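Nucleotidyltransferase-like protein (Exiguobacterium sibiricum, PDB 3C18) is of unestablished function but probably transfers nucleotidyl groups, as nucleotidyltransferases do. Local coordinates at residues F141-V153 with L201-E213. Numbering follows the deposited sequence.
Sequences FSRGNYYDAYTHV and LEQRIHLALIGLE
With CG anti to the backbone N (chi1 -178°), Phe141 swings its ring across to Ile205, whereas Tyr146, with CG beside the backbone N (chi1 -58°), lays its ring beneath Glu202. Phe141 enters as a knob among Glu202, Ile205, His206 and Leu209; its CD2 meets Ile205 CG2 at 3.7 Å, and Glu202 O lies at the ring edge. Glu202 CG lies 3.5 Å from the centroid of the Tyr146 ring in a CH-pi contact over the face, while Gly144 O lies over the opposite face. Tyr146 CE1 in turn sits over one face of the Phe141 ring, offset toward the rim. Replacing Tyr146 by an alanine removes this ring, which would probably leave Glu202 CG without its aromatic platform and uncover a face of Phe141. Leu201 splits its branches: CD2 rests over the Tyr147 ring face, 3.9 Å from the centroid, and CD1 reaches Tyr150 CD2. Ile205 is the reciprocal knob, entering among Phe141, Ala149, Tyr150 and Val153. Farther along, Val153 fits among Ile205, Ala208, Leu209 and Leu212, its CG1 3.7 Å from Ala208 CB. A water links Tyr150 OH to Arg204 NH1; that hydroxyl also bonds Tyr150 of the second subunit, and Arg204 NH2 bonds Glu199 O. Within the YgxA-like domain, the end of helix 116-142 supplies Phe141, and the axes of 146-153 and 201-213 are inclined at 32°; Leu140 and Phe134 of helix 116-142 touch Ala149 and Leu212, respectively, and Leu194 of helix 185-195 touches Tyr150 and Val153.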
ATOM      1  N   PHE A 141      -2.305  22.506   1.803  1.00 30.42           N
ATOM      2  CA  PHE A 141      -1.799  23.864   1.555  1.00 28.70           C
ATOM      3  C   PHE A 141      -2.881  24.916   1.864  1.00 30.62           C
ATOM      4  O   PHE A 141      -2.613  25.947   2.435  1.00 25.68           O
ATOM      5  CB  PHE A 141      -1.384  24.025   0.114  1.00 29.86           C
ATOM      6  CG  PHE A 141      -0.811  25.365  -0.180  1.00 22.83           C
ATOM      7  CD1 PHE A 141      -1.654  26.432  -0.534  1.00 31.50           C
ATOM      8  CD2 PHE A 141       0.550  25.578  -0.108  1.00 30.93           C
ATOM      9  CE1 PHE A 141      -1.133  27.697  -0.810  1.00 33.51           C
ATOM     10  CE2 PHE A 141       1.076  26.817  -0.387  1.00 23.56           C
ATOM     11  CZ  PHE A 141       0.243  27.889  -0.716  1.00 27.77           C
ATOM     12  N   SER A 142      -4.120  24.614   1.502  1.00 31.55           N
ATOM     13  CA  SER A 142      -5.214  25.589   1.689  1.00 34.13           C
ATOM     14  C   SER A 142      -5.444  25.872   3.166  1.00 33.90           C
ATOM     15  O   SER A 142      -5.874  26.943   3.568  1.00 33.52           O
ATOM     16  CB  SER A 142      -6.518  25.099   1.021  1.00 35.30           C
ATOM     17  OG  SER A 142      -7.241  24.172   1.826  1.00 34.07           O
ATOM     18  N   ARG A 143      -5.094  24.895   3.977  1.00 34.45           N
ATOM     19  CA  ARG A 143      -5.370  24.928   5.422  1.00 32.95           C
ATOM     20  C   ARG A 143      -4.164  25.409   6.196  1.00 32.64           C
ATOM     21  O   ARG A 143      -4.193  25.485   7.420  1.00 35.92           O
ATOM     22  CB  ARG A 143      -5.809  23.545   5.917  1.00 35.69           C
ATOM     23  CG  ARG A 143      -7.185  23.128   5.454  1.00 40.13           C
ATOM     24  CD  ARG A 143      -7.409  21.626   5.641  1.00 54.57           C
ATOM     25  NE  ARG A 143      -6.901  21.168   6.938  1.00 70.76           N
ATOM     26  CZ  ARG A 143      -6.851  19.892   7.333  1.00 76.64           C
ATOM     27  NH1 ARG A 143      -7.272  18.912   6.533  1.00 72.27           N
ATOM     28  NH2 ARG A 143      -6.372  19.595   8.536  1.00 78.91           N
ATOM     29  N   GLY A 144      -3.113  25.761   5.483  1.00 30.10           N
ATOM     30  CA  GLY A 144      -1.904  26.292   6.123  1.00 30.36           C
ATOM     31  C   GLY A 144      -0.996  25.242   6.735  1.00 31.40           C
ATOM     32  O   GLY A 144      -0.045  25.561   7.463  1.00 32.30           O
ATOM     33  N   ASN A 145      -1.267  23.984   6.415  1.00 32.19           N
ATOM     34  CA  ASN A 145      -0.417  22.852   6.897  1.00 30.38           C
ATOM     35  C   ASN A 145       0.690  22.535   5.901  1.00 28.34           C
ATOM     36  O   ASN A 145       0.619  21.586   5.192  1.00 28.60           O
ATOM     37  CB  ASN A 145      -1.259  21.594   7.111  1.00 28.52           C
ATOM     38  CG  ASN A 145      -2.401  21.795   8.082  1.00 32.25           C
ATOM     39  OD1 ASN A 145      -3.517  21.372   7.825  1.00 41.81           O
ATOM     40  ND2 ASN A 145      -2.124  22.442   9.199  1.00 36.76           N
ATOM     41  N   TYR A 146       1.733  23.332   5.904  1.00 27.35           N
ATOM     42  CA  TYR A 146       2.735  23.330   4.826  1.00 29.91           C
ATOM     43  C   TYR A 146       3.672  22.126   4.863  1.00 33.23           C
ATOM     44  O   TYR A 146       4.038  21.609   3.828  1.00 31.33           O
ATOM     45  CB  TYR A 146       3.541  24.627   4.818  1.00 30.20           C
ATOM     46  CG  TYR A 146       2.624  25.842   4.665  1.00 30.95           C
ATOM     47  CD1 TYR A 146       1.824  25.971   3.544  1.00 28.35           C
ATOM     48  CD2 TYR A 146       2.542  26.821   5.650  1.00 36.85           C
ATOM     49  CE1 TYR A 146       0.979  27.032   3.388  1.00 30.53           C
ATOM     50  CE2 TYR A 146       1.691  27.894   5.509  1.00 35.25           C
ATOM     51  CZ  TYR A 146       0.901  27.982   4.369  1.00 34.72           C
ATOM     52  OH  TYR A 146       0.033  29.020   4.193  1.00 38.74           O
ATOM     53  N   TYR A 147       4.069  21.695   6.053  1.00 31.50           N
ATOM     54  CA  TYR A 147       5.016  20.556   6.151  1.00 32.08           C
ATOM     55  C   TYR A 147       4.358  19.286   5.670  1.00 29.29           C
ATOM     56  O   TYR A 147       4.957  18.450   5.013  1.00 33.11           O
ATOM     57  CB  TYR A 147       5.530  20.381   7.561  1.00 32.09           C
ATOM     58  CG  TYR A 147       6.576  21.399   7.893  1.00 37.32           C
ATOM     59  CD1 TYR A 147       7.832  21.324   7.334  1.00 53.67           C
ATOM     60  CD2 TYR A 147       6.308  22.441   8.742  1.00 52.80           C
ATOM     61  CE1 TYR A 147       8.810  22.267   7.624  1.00 56.65           C
ATOM     62  CE2 TYR A 147       7.279  23.383   9.046  1.00 58.85           C
ATOM     63  CZ  TYR A 147       8.527  23.290   8.488  1.00 53.36           C
ATOM     64  OH  TYR A 147       9.490  24.232   8.791  1.00 63.17           O
ATOM     65  N   ASP A 148       3.084  19.204   5.964  1.00 25.60           N
ATOM     66  CA  ASP A 148       2.255  18.054   5.562  1.00 28.01           C
ATOM     67  C   ASP A 148       1.899  18.093   4.069  1.00 26.53           C
ATOM     68  O   ASP A 148       1.832  17.076   3.382  1.00 28.58           O
ATOM     69  CB  ASP A 148       1.008  18.020   6.422  1.00 29.27           C
ATOM     70  CG  ASP A 148       1.298  17.568   7.847  1.00 35.95           C
ATOM     71  OD1 ASP A 148       1.553  16.366   8.027  1.00 30.81           O
ATOM     72  OD2 ASP A 148       1.252  18.389   8.765  1.00 32.57           O
ATOM     73  N   ALA A 149       1.672  19.287   3.567  1.00 26.34           N
ATOM     74  CA  ALA A 149       1.360  19.462   2.140  1.00 26.09           C
ATOM     75  C   ALA A 149       2.566  19.073   1.314  1.00 26.85           C
ATOM     76  O   ALA A 149       2.466  18.448   0.266  1.00 28.26           O
ATOM     77  CB  ALA A 149       0.959  20.925   1.835  1.00 26.01           C
ATOM     78  N   TYR A 150       3.725  19.478   1.798  1.00 24.91           N
ATOM     79  CA  TYR A 150       4.994  19.132   1.143  1.00 24.25           C
ATOM     80  C   TYR A 150       5.112  17.656   1.000  1.00 27.21           C
ATOM     81  O   TYR A 150       5.507  17.151  -0.043  1.00 28.51           O
ATOM     82  CB  TYR A 150       6.188  19.619   1.936  1.00 23.90           C
ATOM     83  CG  TYR A 150       7.514  19.463   1.233  1.00 22.90           C
ATOM     84  CD1 TYR A 150       8.155  18.233   1.172  1.00 30.17           C
ATOM     85  CD2 TYR A 150       8.102  20.541   0.590  1.00 26.64           C
ATOM     86  CE1 TYR A 150       9.388  18.079   0.513  1.00 25.50           C
ATOM     87  CE2 TYR A 150       9.345  20.406  -0.068  1.00 20.01           C
ATOM     88  CZ  TYR A 150       9.990  19.186  -0.095  1.00 26.25           C
ATOM     89  OH  TYR A 150      11.214  19.059  -0.741  1.00 29.69           O
ATOM     90  N   THR A 151       4.708  16.944   2.042  1.00 31.09           N
ATOM     91  CA  THR A 151       4.782  15.491   2.022  1.00 29.23           C
ATOM     92  C   THR A 151       3.983  14.917   0.864  1.00 28.77           C
ATOM     93  O   THR A 151       4.461  14.079   0.124  1.00 32.68           O
ATOM     94  CB  THR A 151       4.345  14.845   3.374  1.00 32.88           C
ATOM     95  OG1 THR A 151       5.216  15.297   4.418  1.00 28.87           O
ATOM     96  CG2 THR A 151       4.450  13.364   3.283  1.00 33.20           C
ATOM     97  N   HIS A 152       2.756  15.396   0.693  1.00 28.95           N
ATOM     98  CA  HIS A 152       1.870  14.887  -0.362  1.00 25.62           C
ATOM     99  C   HIS A 152       2.286  15.353  -1.739  1.00 24.19           C
ATOM    100  O   HIS A 152       2.250  14.596  -2.692  1.00 23.30           O
ATOM    101  CB  HIS A 152       0.413  15.205  -0.052  1.00 27.32           C
ATOM    102  CG  HIS A 152      -0.079  14.469   1.146  1.00 28.67           C
ATOM    103  ND1 HIS A 152      -0.864  13.338   1.052  1.00 33.06           N
ATOM    104  CD2 HIS A 152       0.173  14.640   2.465  1.00 32.46           C
ATOM    105  CE1 HIS A 152      -1.116  12.878   2.264  1.00 36.87           C
ATOM    106  NE2 HIS A 152      -0.490  13.638   3.137  1.00 31.01           N
ATOM    107  N   VAL A 153       2.761  16.584  -1.812  1.00 23.44           N
ATOM    108  CA  VAL A 153       3.192  17.114  -3.094  1.00 25.41           C
ATOM    109  C   VAL A 153       4.367  16.296  -3.605  1.00 25.80           C
ATOM    110  O   VAL A 153       4.453  15.952  -4.787  1.00 30.12           O
ATOM    111  CB  VAL A 153       3.567  18.588  -3.034  1.00 29.46           C
ATOM    112  CG1 VAL A 153       4.454  18.929  -4.199  1.00 26.91           C
ATOM    113  CG2 VAL A 153       2.280  19.419  -3.048  1.00 24.06           C
ATOM    114  N   LEU A 201       9.004  28.020   1.892  1.00 33.95           N
ATOM    115  CA  LEU A 201       8.336  26.728   1.902  1.00 30.78           C
ATOM    116  C   LEU A 201       7.012  26.851   1.154  1.00 31.99           C
ATOM    117  O   LEU A 201       6.662  26.032   0.276  1.00 31.12           O
ATOM    118  CB  LEU A 201       8.148  26.233   3.358  1.00 31.64           C
ATOM    119  CG  LEU A 201       7.435  24.890   3.469  1.00 33.19           C
ATOM    120  CD1 LEU A 201       8.234  23.799   2.766  1.00 34.08           C
ATOM    121  CD2 LEU A 201       7.158  24.527   4.922  1.00 30.17           C
ATOM    122  N   GLU A 202       6.274  27.896   1.495  1.00 28.04           N
ATOM    123  CA  GLU A 202       4.943  28.106   0.942  1.00 28.73           C
ATOM    124  C   GLU A 202       5.024  28.261  -0.565  1.00 29.46           C
ATOM    125  O   GLU A 202       4.259  27.668  -1.312  1.00 30.67           O
ATOM    126  CB  GLU A 202       4.254  29.354   1.541  1.00 30.48           C
ATOM    127  CG  GLU A 202       3.929  29.234   3.001  1.00 36.46           C
ATOM    128  CD  GLU A 202       5.064  29.750   3.913  1.00 44.84           C
ATOM    129  OE1 GLU A 202       6.211  29.823   3.446  1.00 38.38           O
ATOM    130  OE2 GLU A 202       4.810  30.065   5.098  1.00 45.95           O
ATOM    131  N   GLN A 203       5.950  29.096  -1.000  1.00 31.20           N
ATOM    132  CA  GLN A 203       6.066  29.394  -2.407  1.00 32.42           C
ATOM    133  C   GLN A 203       6.471  28.155  -3.186  1.00 31.92           C
ATOM    134  O   GLN A 203       5.895  27.867  -4.238  1.00 29.23           O
ATOM    135  CB  GLN A 203       7.044  30.531  -2.653  1.00 34.08           C
ATOM    136  CG  GLN A 203       7.054  30.977  -4.086  1.00 44.72           C
ATOM    137  CD  GLN A 203       5.756  31.647  -4.497  1.00 55.69           C
ATOM    138  OE1 GLN A 203       5.281  32.557  -3.822  1.00 69.35           O
ATOM    139  NE2 GLN A 203       5.184  31.215  -5.618  1.00 52.20           N
ATOM    140  N   ARG A 204       7.426  27.399  -2.668  1.00 31.31           N
ATOM    141  CA  ARG A 204       7.919  26.242  -3.457  1.00 28.79           C
ATOM    142  C   ARG A 204       6.795  25.197  -3.598  1.00 30.86           C
ATOM    143  O   ARG A 204       6.627  24.579  -4.643  1.00 30.34           O
ATOM    144  CB  ARG A 204       9.190  25.648  -2.893  1.00 27.62           C
ATOM    145  CG  ARG A 204       8.963  24.934  -1.592  1.00 34.82           C
ATOM    146  CD  ARG A 204      10.271  24.378  -1.044  1.00 36.86           C
ATOM    147  NE  ARG A 204      11.219  25.434  -0.757  1.00 33.97           N
ATOM    148  CZ  ARG A 204      12.447  25.208  -0.356  1.00 38.00           C
ATOM    149  NH1 ARG A 204      12.869  23.966  -0.218  1.00 42.45           N
ATOM    150  NH2 ARG A 204      13.256  26.219  -0.107  1.00 42.07           N
ATOM    151  N   ILE A 205       6.012  25.040  -2.548  1.00 26.56           N
ATOM    152  CA  ILE A 205       4.885  24.097  -2.588  1.00 27.90           C
ATOM    153  C   ILE A 205       3.839  24.574  -3.567  1.00 26.89           C
ATOM    154  O   ILE A 205       3.231  23.815  -4.292  1.00 25.87           O
ATOM    155  CB  ILE A 205       4.195  23.921  -1.171  1.00 25.63           C
ATOM    156  CG1 ILE A 205       5.151  23.311  -0.151  1.00 28.38           C
ATOM    157  CG2 ILE A 205       2.953  23.073  -1.270  1.00 28.04           C
ATOM    158  CD1 ILE A 205       4.646  23.438   1.280  1.00 28.49           C
ATOM    159  N   HIS A 206       3.594  25.863  -3.556  1.00 26.20           N
ATOM    160  CA  HIS A 206       2.561  26.455  -4.406  1.00 28.35           C
ATOM    161  C   HIS A 206       2.946  26.298  -5.882  1.00 28.81           C
ATOM    162  O   HIS A 206       2.123  25.998  -6.748  1.00 25.93           O
ATOM    163  CB  HIS A 206       2.437  27.946  -4.090  1.00 29.19           C
ATOM    164  CG  HIS A 206       1.534  28.689  -5.020  1.00 34.14           C
ATOM    165  ND1 HIS A 206       0.161  28.507  -5.026  1.00 41.38           N
ATOM    166  CD2 HIS A 206       1.800  29.633  -5.950  1.00 37.52           C
ATOM    167  CE1 HIS A 206      -0.373  29.297  -5.934  1.00 46.30           C
ATOM    168  NE2 HIS A 206       0.600  29.986  -6.512  1.00 40.31           N
ATOM    169  N   LEU A 207       4.221  26.552  -6.153  1.00 28.06           N
ATOM    170  CA  LEU A 207       4.753  26.411  -7.523  1.00 27.62           C
ATOM    171  C   LEU A 207       4.697  24.945  -8.008  1.00 28.76           C
ATOM    172  O   LEU A 207       4.364  24.642  -9.163  1.00 27.39           O
ATOM    173  CB  LEU A 207       6.182  26.909  -7.566  1.00 29.49           C
ATOM    174  CG  LEU A 207       6.365  28.418  -7.531  1.00 35.98           C
ATOM    175  CD1 LEU A 207       7.842  28.697  -7.775  1.00 39.59           C
ATOM    176  CD2 LEU A 207       5.494  29.104  -8.579  1.00 34.53           C
ATOM    177  N   ALA A 208       4.967  24.031  -7.083  1.00 28.53           N
ATOM    178  CA  ALA A 208       4.893  22.600  -7.387  1.00 25.68           C
ATOM    179  C   ALA A 208       3.462  22.210  -7.636  1.00 27.06           C
ATOM    180  O   ALA A 208       3.186  21.393  -8.500  1.00 25.13           O
ATOM    181  CB  ALA A 208       5.516  21.758  -6.272  1.00 26.90           C
ATOM    182  N   LEU A 209       2.515  22.813  -6.926  1.00 25.92           N
ATOM    183  CA  LEU A 209       1.106  22.442  -7.156  1.00 27.40           C
ATOM    184  C   LEU A 209       0.668  22.941  -8.546  1.00 29.86           C
ATOM    185  O   LEU A 209      -0.115  22.305  -9.268  1.00 30.48           O
ATOM    186  CB  LEU A 209       0.160  22.994  -6.058  1.00 28.42           C
ATOM    187  CG  LEU A 209       0.217  22.330  -4.674  1.00 23.76           C
ATOM    188  CD1 LEU A 209      -0.367  23.198  -3.533  1.00 24.47           C
ATOM    189  CD2 LEU A 209      -0.456  20.938  -4.789  1.00 15.20           C
ATOM    190  N   ILE A 210       1.150  24.113  -8.920  1.00 31.16           N
ATOM    191  CA  ILE A 210       0.794  24.698 -10.227  1.00 32.20           C
ATOM    192  C   ILE A 210       1.228  23.731 -11.322  1.00 33.37           C
ATOM    193  O   ILE A 210       0.440  23.326 -12.165  1.00 32.73           O
ATOM    194  CB  ILE A 210       1.492  26.035 -10.479  1.00 35.66           C
ATOM    195  CG1 ILE A 210       0.936  27.104  -9.532  1.00 36.04           C
ATOM    196  CG2 ILE A 210       1.323  26.473 -11.920  1.00 35.19           C
ATOM    197  CD1 ILE A 210      -0.507  26.978  -9.334  1.00 34.64           C
ATOM    198  N   GLY A 211       2.491  23.343 -11.237  1.00 32.13           N
ATOM    199  CA  GLY A 211       3.111  22.446 -12.215  1.00 31.92           C
ATOM    200  C   GLY A 211       2.447  21.113 -12.249  1.00 31.61           C
ATOM    201  O   GLY A 211       2.197  20.552 -13.304  1.00 35.61           O
ATOM    202  N   LEU A 212       2.137  20.591 -11.068  1.00 32.73           N
ATOM    203  CA  LEU A 212       1.436  19.306 -10.973  1.00 30.76           C
ATOM    204  C   LEU A 212       0.080  19.358 -11.646  1.00 34.54           C
ATOM    205  O   LEU A 212      -0.391  18.352 -12.243  1.00 32.96           O
ATOM    206  CB  LEU A 212       1.200  18.873  -9.517  1.00 33.28           C
ATOM    207  CG  LEU A 212       2.300  18.123  -8.770  1.00 34.17           C
ATOM    208  CD1 LEU A 212       2.060  18.138  -7.230  1.00 28.64           C
ATOM    209  CD2 LEU A 212       2.386  16.715  -9.281  1.00 25.70           C
ATOM    210  N   GLU A 213      -0.614  20.475 -11.482  1.00 30.75           N
ATOM    211  CA  GLU A 213      -2.004  20.532 -11.952  1.00 34.78           C
ATOM    212  C   GLU A 213      -1.997  20.540 -13.464  1.00 35.52           C
ATOM    213  O   GLU A 213      -2.855  19.964 -14.125  1.00 42.25           O
ATOM    214  CB  GLU A 213      -2.746  21.747 -11.394  1.00 34.82           C
ATOM    215  CG  GLU A 213      -4.204  21.777 -11.796  1.00 40.79           C
ATOM    216  CD  GLU A 213      -5.009  22.834 -11.064  1.00 52.96           C
ATOM    217  OE1 GLU A 213      -4.385  23.677 -10.382  1.00 65.23           O
ATOM    218  OE2 GLU A 213      -6.260  22.815 -11.155  1.00 64.83           O
TER
HETATM  219  O   HOH W   1      12.498  21.182  -1.060  1.00 46.49           O